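Local coordinates for protein octenoyl-CoA reductase/carboxylase (Streptomyces sp., PDB 4A0S) that reductively carboxylates 2-octenoyl-CoA with the help of NADPH, supplying an unusual extender unit for polyketide biosynthesis, at residues 224-229 and 239-244; 294-299 and 304-309. All blocks are in the same frame, centred on the assembly; numbering follows the deposited sequence.

Contact 1 of 2, residues 224-229 and 239-244. With NAP (NADP nicotinamide-adenine-dinucleotide phosphate), chain F.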
# COMPACT_ATOMS: atom_id res chain seq x y z
N VAL A 224 -15.16 9.68 -9.17
CA VAL A 224 -14.05 10.60 -9.19
C VAL A 224 -14.55 11.93 -9.68
O VAL A 224 -15.00 12.06 -10.82
CB VAL A 224 -12.91 10.11 -10.11
CG1 VAL A 224 -11.76 11.08 -10.07
CG2 VAL A 224 -12.44 8.71 -9.71
N LEU A 225 -14.46 12.92 -8.81
CA LEU A 225 -14.85 14.25 -9.17
C LEU A 225 -13.68 14.89 -9.85
O LEU A 225 -12.58 14.94 -9.30
CB LEU A 225 -15.22 15.05 -7.93
CG LEU A 225 -15.76 16.45 -8.19
CD1 LEU A 225 -17.14 16.38 -8.82
CD2 LEU A 225 -15.80 17.21 -6.90
N ILE A 226 -13.89 15.37 -11.06
CA ILE A 226 -12.80 15.89 -11.84
C ILE A 226 -13.04 17.37 -12.05
O ILE A 226 -13.94 17.75 -12.78
CB ILE A 226 -12.68 15.16 -13.19
CG1 ILE A 226 -12.52 13.66 -12.95
CG2 ILE A 226 -11.50 15.74 -14.00
CD1 ILE A 226 -12.82 12.81 -14.12
N TRP A 227 -12.21 18.18 -11.41
CA TRP A 227 -12.21 19.61 -11.66
C TRP A 227 -11.61 19.95 -13.02
O TRP A 227 -10.84 19.16 -13.58
CB TRP A 227 -11.41 20.32 -10.59
CG TRP A 227 -12.06 20.29 -9.28
CD1 TRP A 227 -11.71 19.52 -8.20
CD2 TRP A 227 -13.20 21.05 -8.88
NE1 TRP A 227 -12.55 19.76 -7.16
CE2 TRP A 227 -13.47 20.70 -7.54
CE3 TRP A 227 -14.01 22.00 -9.51
CZ2 TRP A 227 -14.53 21.27 -6.82
CZ3 TRP A 227 -15.05 22.57 -8.80
CH2 TRP A 227 -15.31 22.20 -7.46
N GLY A 228 -11.95 21.13 -13.53
CA GLY A 228 -11.41 21.60 -14.81
C GLY A 228 -11.37 20.46 -15.80
O GLY A 228 -10.36 20.23 -16.47
N ALA A 229 -12.50 19.75 -15.90
CA ALA A 229 -12.52 18.42 -16.50
C ALA A 229 -12.32 18.40 -18.01
O ALA A 229 -11.91 17.39 -18.56
CB ALA A 229 -13.79 17.69 -16.13
N GLN A 239 -10.94 9.70 -18.96
CA GLN A 239 -10.75 8.44 -19.65
C GLN A 239 -10.22 7.36 -18.74
O GLN A 239 -10.66 6.21 -18.81
CB GLN A 239 -9.83 8.64 -20.83
CG GLN A 239 -10.43 9.55 -21.86
CD GLN A 239 -9.64 9.47 -23.11
OE1 GLN A 239 -9.63 8.43 -23.77
NE2 GLN A 239 -8.90 10.52 -23.40
N PHE A 240 -9.27 7.72 -17.88
CA PHE A 240 -8.75 6.77 -16.92
C PHE A 240 -9.83 6.34 -15.94
O PHE A 240 -9.92 5.17 -15.59
CB PHE A 240 -7.56 7.34 -16.18
CG PHE A 240 -6.38 7.56 -17.05
CD1 PHE A 240 -5.97 6.59 -17.96
CD2 PHE A 240 -5.68 8.75 -16.97
CE1 PHE A 240 -4.86 6.82 -18.79
CE2 PHE A 240 -4.58 8.98 -17.79
CZ PHE A 240 -4.17 8.00 -18.69
N VAL A 241 -10.67 7.29 -15.53
CA VAL A 241 -11.75 6.96 -14.61
C VAL A 241 -12.70 5.98 -15.30
O VAL A 241 -12.99 4.88 -14.79
CB VAL A 241 -12.48 8.21 -14.12
CG1 VAL A 241 -13.69 7.81 -13.25
CG2 VAL A 241 -11.52 9.10 -13.31
N LYS A 242 -13.14 6.34 -16.49
CA LYS A 242 -14.07 5.51 -17.22
C LYS A 242 -13.44 4.16 -17.51
O LYS A 242 -14.01 3.13 -17.19
CB LYS A 242 -14.48 6.19 -18.51
CG LYS A 242 -15.46 7.33 -18.28
CD LYS A 242 -15.90 7.97 -19.59
CE LYS A 242 -16.66 6.95 -20.46
NZ LYS A 242 -17.96 6.50 -19.82
N ASN A 243 -12.23 4.18 -18.08
CA ASN A 243 -11.56 2.94 -18.44
C ASN A 243 -11.30 2.06 -17.23
O ASN A 243 -11.26 0.83 -17.36
CB ASN A 243 -10.25 3.19 -19.19
CG ASN A 243 -9.68 1.92 -19.79
OD1 ASN A 243 -10.32 1.25 -20.60
ND2 ASN A 243 -8.45 1.58 -19.40
N GLY A 244 -11.14 2.69 -16.07
CA GLY A 244 -10.92 1.98 -14.82
C GLY A 244 -12.19 1.41 -14.21
O GLY A 244 -12.13 0.74 -13.19
PA NAP F . -5.90 23.21 -19.22
O1A NAP F . -5.88 22.25 -20.48
O2A NAP F . -5.96 24.68 -19.50
O5B NAP F . -7.14 22.80 -18.41
C5B NAP F . -7.30 23.42 -17.15
C4B NAP F . -8.79 23.39 -16.84
O4B NAP F . -8.92 23.98 -15.54
C3B NAP F . -9.63 24.24 -17.82
O3B NAP F . -10.43 23.32 -18.53
C2B NAP F . -10.58 25.03 -16.92
O2B NAP F . -11.77 24.30 -16.63
C1B NAP F . -9.83 25.17 -15.65
N9A NAP F . -8.96 26.37 -15.76
C8A NAP F . -8.35 26.89 -16.84
N7A NAP F . -7.63 27.97 -16.50
C5A NAP F . -7.79 28.11 -15.19
C6A NAP F . -7.32 29.04 -14.30
N6A NAP F . -6.51 30.01 -14.72
N1A NAP F . -7.67 28.92 -13.03
C2A NAP F . -8.45 27.93 -12.61
N3A NAP F . -8.94 27.04 -13.43
C4A NAP F . -8.62 27.11 -14.72
O3 NAP F . -4.63 22.92 -18.29
PN NAP F . -4.19 21.45 -17.81
O1N NAP F . -3.14 21.05 -18.90
O2N NAP F . -5.35 20.52 -17.54
O5D NAP F . -3.41 21.88 -16.49
C5D NAP F . -4.24 22.32 -15.41
C4D NAP F . -3.29 22.63 -14.29
O4D NAP F . -2.55 21.39 -14.02
C3D NAP F . -2.23 23.67 -14.66
O3D NAP F . -2.10 24.45 -13.46
C2D NAP F . -0.98 22.85 -14.93
O2D NAP F . 0.22 23.60 -14.66
C1D NAP F . -1.16 21.81 -13.84
N1N NAP F . -0.52 20.61 -14.32
C2N NAP F . 0.34 19.98 -13.45
C3N NAP F . 0.93 18.84 -13.91
C7N NAP F . 1.87 18.18 -12.98
O7N NAP F . 2.03 18.57 -11.82
N7N NAP F . 2.53 17.20 -13.54
C4N NAP F . 0.68 18.32 -15.19
C5N NAP F . -0.19 18.94 -16.06
C6N NAP F . -0.81 20.09 -15.61
P2B NAP F . -12.98 25.19 -16.06
O1X NAP F . -14.15 24.09 -16.35
O2X NAP F . -12.82 25.42 -14.47
O3X NAP F . -12.94 26.40 -16.96
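The first beta-alpha-beta unit of the Rossmann-type nucleotide-binding domain is held together here by V224 and I226 of strand 223-226 and V241 of helix 232-243. One methyl of the helix residue does most of the touching. V241 CG2 lies 3.6 Å from V224 CB, and both methyls of V224 also border it, so that the branched end of the strand valine straddles the incoming group. The second methyl, V241 CG1, comes within 3.9 Å of V224 CG2. I226 extends the patch with a single atom: its chain is stretched out beyond CG1 (chi2 162°), carrying CD1 to 4.0 Å from V241 CG2. Past I226 the strand gives way to the turn that receives the cofactor, and G228 CA stands 3.3 Å from O2B of NADP. G232 and L233, at the start of the same helix, hydrogen-bond NADP through their backbone nitrogens. At the far end of the helix, Q220 of a second subunit bonds to F240 O and N243 ND2. Between these two segments the contact is hydrocarbon and buried, consistent with the helix being seated here by shape and exclusion of water rather than by polar pairing.

Contact 2 of 2, residues 294-299 and 304-309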
# COMPACT_ATOMS: atom_id res chain seq x y z
N LYS A 294 -23.29 21.46 -1.00
CA LYS A 294 -24.08 21.43 -2.23
C LYS A 294 -23.42 20.53 -3.27
O LYS A 294 -24.09 19.74 -3.93
CB LYS A 294 -24.27 22.82 -2.84
CG LYS A 294 -25.17 23.77 -2.04
CD LYS A 294 -25.81 24.81 -2.98
CE LYS A 294 -25.55 26.25 -2.52
NZ LYS A 294 -24.15 26.70 -2.82
N LEU A 295 -22.11 20.68 -3.40
CA LEU A 295 -21.34 19.92 -4.37
C LEU A 295 -21.41 18.43 -4.06
O LEU A 295 -21.70 17.63 -4.94
CB LEU A 295 -19.89 20.41 -4.38
CG LEU A 295 -18.94 19.69 -5.33
CD1 LEU A 295 -19.45 19.71 -6.76
CD2 LEU A 295 -17.59 20.33 -5.24
N ALA A 296 -21.17 18.08 -2.81
CA ALA A 296 -21.33 16.71 -2.34
C ALA A 296 -22.73 16.18 -2.62
O ALA A 296 -22.88 15.11 -3.20
CB ALA A 296 -21.01 16.60 -0.85
N LYS A 297 -23.75 16.95 -2.23
CA LYS A 297 -25.13 16.57 -2.53
C LYS A 297 -25.29 16.31 -4.02
O LYS A 297 -25.85 15.29 -4.41
CB LYS A 297 -26.13 17.62 -2.04
CG LYS A 297 -27.30 17.85 -3.01
CD LYS A 297 -28.56 18.40 -2.34
CE LYS A 297 -29.56 17.28 -2.05
NZ LYS A 297 -29.84 16.39 -3.23
N LEU A 298 -24.78 17.21 -4.86
CA LEU A 298 -24.87 17.03 -6.31
C LEU A 298 -24.18 15.76 -6.78
O LEU A 298 -24.73 15.03 -7.61
CB LEU A 298 -24.26 18.20 -7.06
CG LEU A 298 -25.13 19.37 -7.50
CD1 LEU A 298 -24.26 20.27 -8.37
CD2 LEU A 298 -26.38 18.90 -8.26
N VAL A 299 -22.97 15.49 -6.28
CA VAL A 299 -22.28 14.28 -6.70
C VAL A 299 -23.11 13.06 -6.26
O VAL A 299 -23.29 12.13 -7.04
CB VAL A 299 -20.82 14.20 -6.20
CG1 VAL A 299 -20.14 12.97 -6.78
CG2 VAL A 299 -20.04 15.45 -6.61
N GLY A 304 -24.36 8.82 -7.05
CA GLY A 304 -24.84 7.92 -6.00
C GLY A 304 -24.13 8.04 -4.67
O GLY A 304 -24.67 7.67 -3.64
N ARG A 305 -22.91 8.56 -4.69
CA ARG A 305 -22.14 8.77 -3.46
C ARG A 305 -21.27 10.00 -3.58
O ARG A 305 -21.06 10.52 -4.66
CB ARG A 305 -21.22 7.57 -3.17
CG ARG A 305 -21.91 6.23 -3.14
CD ARG A 305 -20.93 5.12 -2.75
NE ARG A 305 -19.65 5.20 -3.44
CZ ARG A 305 -19.35 4.53 -4.55
NH1 ARG A 305 -20.25 3.75 -5.13
NH2 ARG A 305 -18.15 4.67 -5.09
N GLU A 306 -20.74 10.45 -2.45
CA GLU A 306 -19.65 11.42 -2.45
C GLU A 306 -18.48 10.89 -3.26
O GLU A 306 -18.25 9.68 -3.33
CB GLU A 306 -19.19 11.72 -1.04
CG GLU A 306 -20.21 12.48 -0.22
CD GLU A 306 -19.90 12.39 1.27
OE1 GLU A 306 -19.79 11.25 1.80
OE2 GLU A 306 -19.74 13.44 1.91
N PRO A 307 -17.72 11.80 -3.88
CA PRO A 307 -16.61 11.28 -4.65
C PRO A 307 -15.59 10.56 -3.76
O PRO A 307 -15.38 10.94 -2.63
CB PRO A 307 -16.00 12.53 -5.27
CG PRO A 307 -16.45 13.64 -4.44
CD PRO A 307 -17.83 13.26 -3.98
N ASP A 308 -15.01 9.51 -4.30
CA ASP A 308 -13.98 8.73 -3.63
C ASP A 308 -12.66 9.43 -3.83
O ASP A 308 -11.80 9.43 -2.96
CB ASP A 308 -13.96 7.35 -4.25
CG ASP A 308 -15.24 6.60 -3.97
OD1 ASP A 308 -15.49 6.35 -2.78
OD2 ASP A 308 -16.01 6.32 -4.91
N ILE A 309 -12.51 10.01 -5.02
CA ILE A 309 -11.30 10.73 -5.37
C ILE A 309 -11.73 12.04 -5.98
O ILE A 309 -12.62 12.07 -6.83
CB ILE A 309 -10.43 9.96 -6.38
CG1 ILE A 309 -9.96 8.62 -5.82
CG2 ILE A 309 -9.20 10.79 -6.82
CD1 ILE A 309 -9.55 7.65 -6.92
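V299, on the last turns of helix 285-303, faces the chain as it turns off the helix, and its CG1 methyl carries most of the encounter. That methyl lies 3.6 Å from P307 CD, the two side chains meeting nearly at right angles, and 3.4 Å from R305 O. The placement follows from the first torsion, which sets CG1 opposite the backbone N (chi1 -175°). R305 O is thus buried against hydrocarbon, and the model gives it no hydrogen-bonding partner. One turn earlier A296 makes a lighter contact, its CB resting 4.2 Å from E306 CG at the margin. The backbones are tied only loosely: G304 N reaches V299 O over 3.5 Å in a weak, bent hydrogen bond. G304 is where the chain leaves the helix, and its positive phi (99°) suits a residue without a side chain.

Farther out, the outgoing chain is braced by its own charges. R305 NH2 donates to the syn lone pair of D308 OD2 at 2.7 Å, with the acceptor almost in the guanidinium plane. This salt bridge spans E306 and P307 and would favour the extended course that presents the proline to V299. D308 is engaged further, by R327 through OD1 and by the backbone N of I223 through OD2, while R305 NH2 also bonds G221 O and its side chain packs on R373 of a second subunit. Beneath, I223 and L225 back V299, and V325 backs P307.

Helix 285-303 and this turn into strand 309-312 belong to the crossover that carries the chain from strand 269-271, at the sheet's edge, to the other side of strand 223-226, as in Rossmann folds.

How the contacts relate
Contact 1 and contact 2, with centres about 14 Å apart, meet at neighbouring strands of one parallel sheet. L225 N lies 2.8 Å from I309 O, a probable hydrogen bond that joins strand 223-226 to strand 309-312. The sheet's two faces are divided between them: V224 and I226 serve helix 232-243, whereas L225 points the other way and its CB sits 3.7 Å from P307 CB. On that second side W227 CZ2 also packs on L295 CD2 at 3.6 Å. Strand 223-226 thus has helix 232-243 on one face and helices 285-303 and 316-325 on the other, and contact 1 continues directly into the NADP pocket. Contact 2 is more peripheral, with the side chain of E306 about 8 Å from a bound octanoyl-CoA.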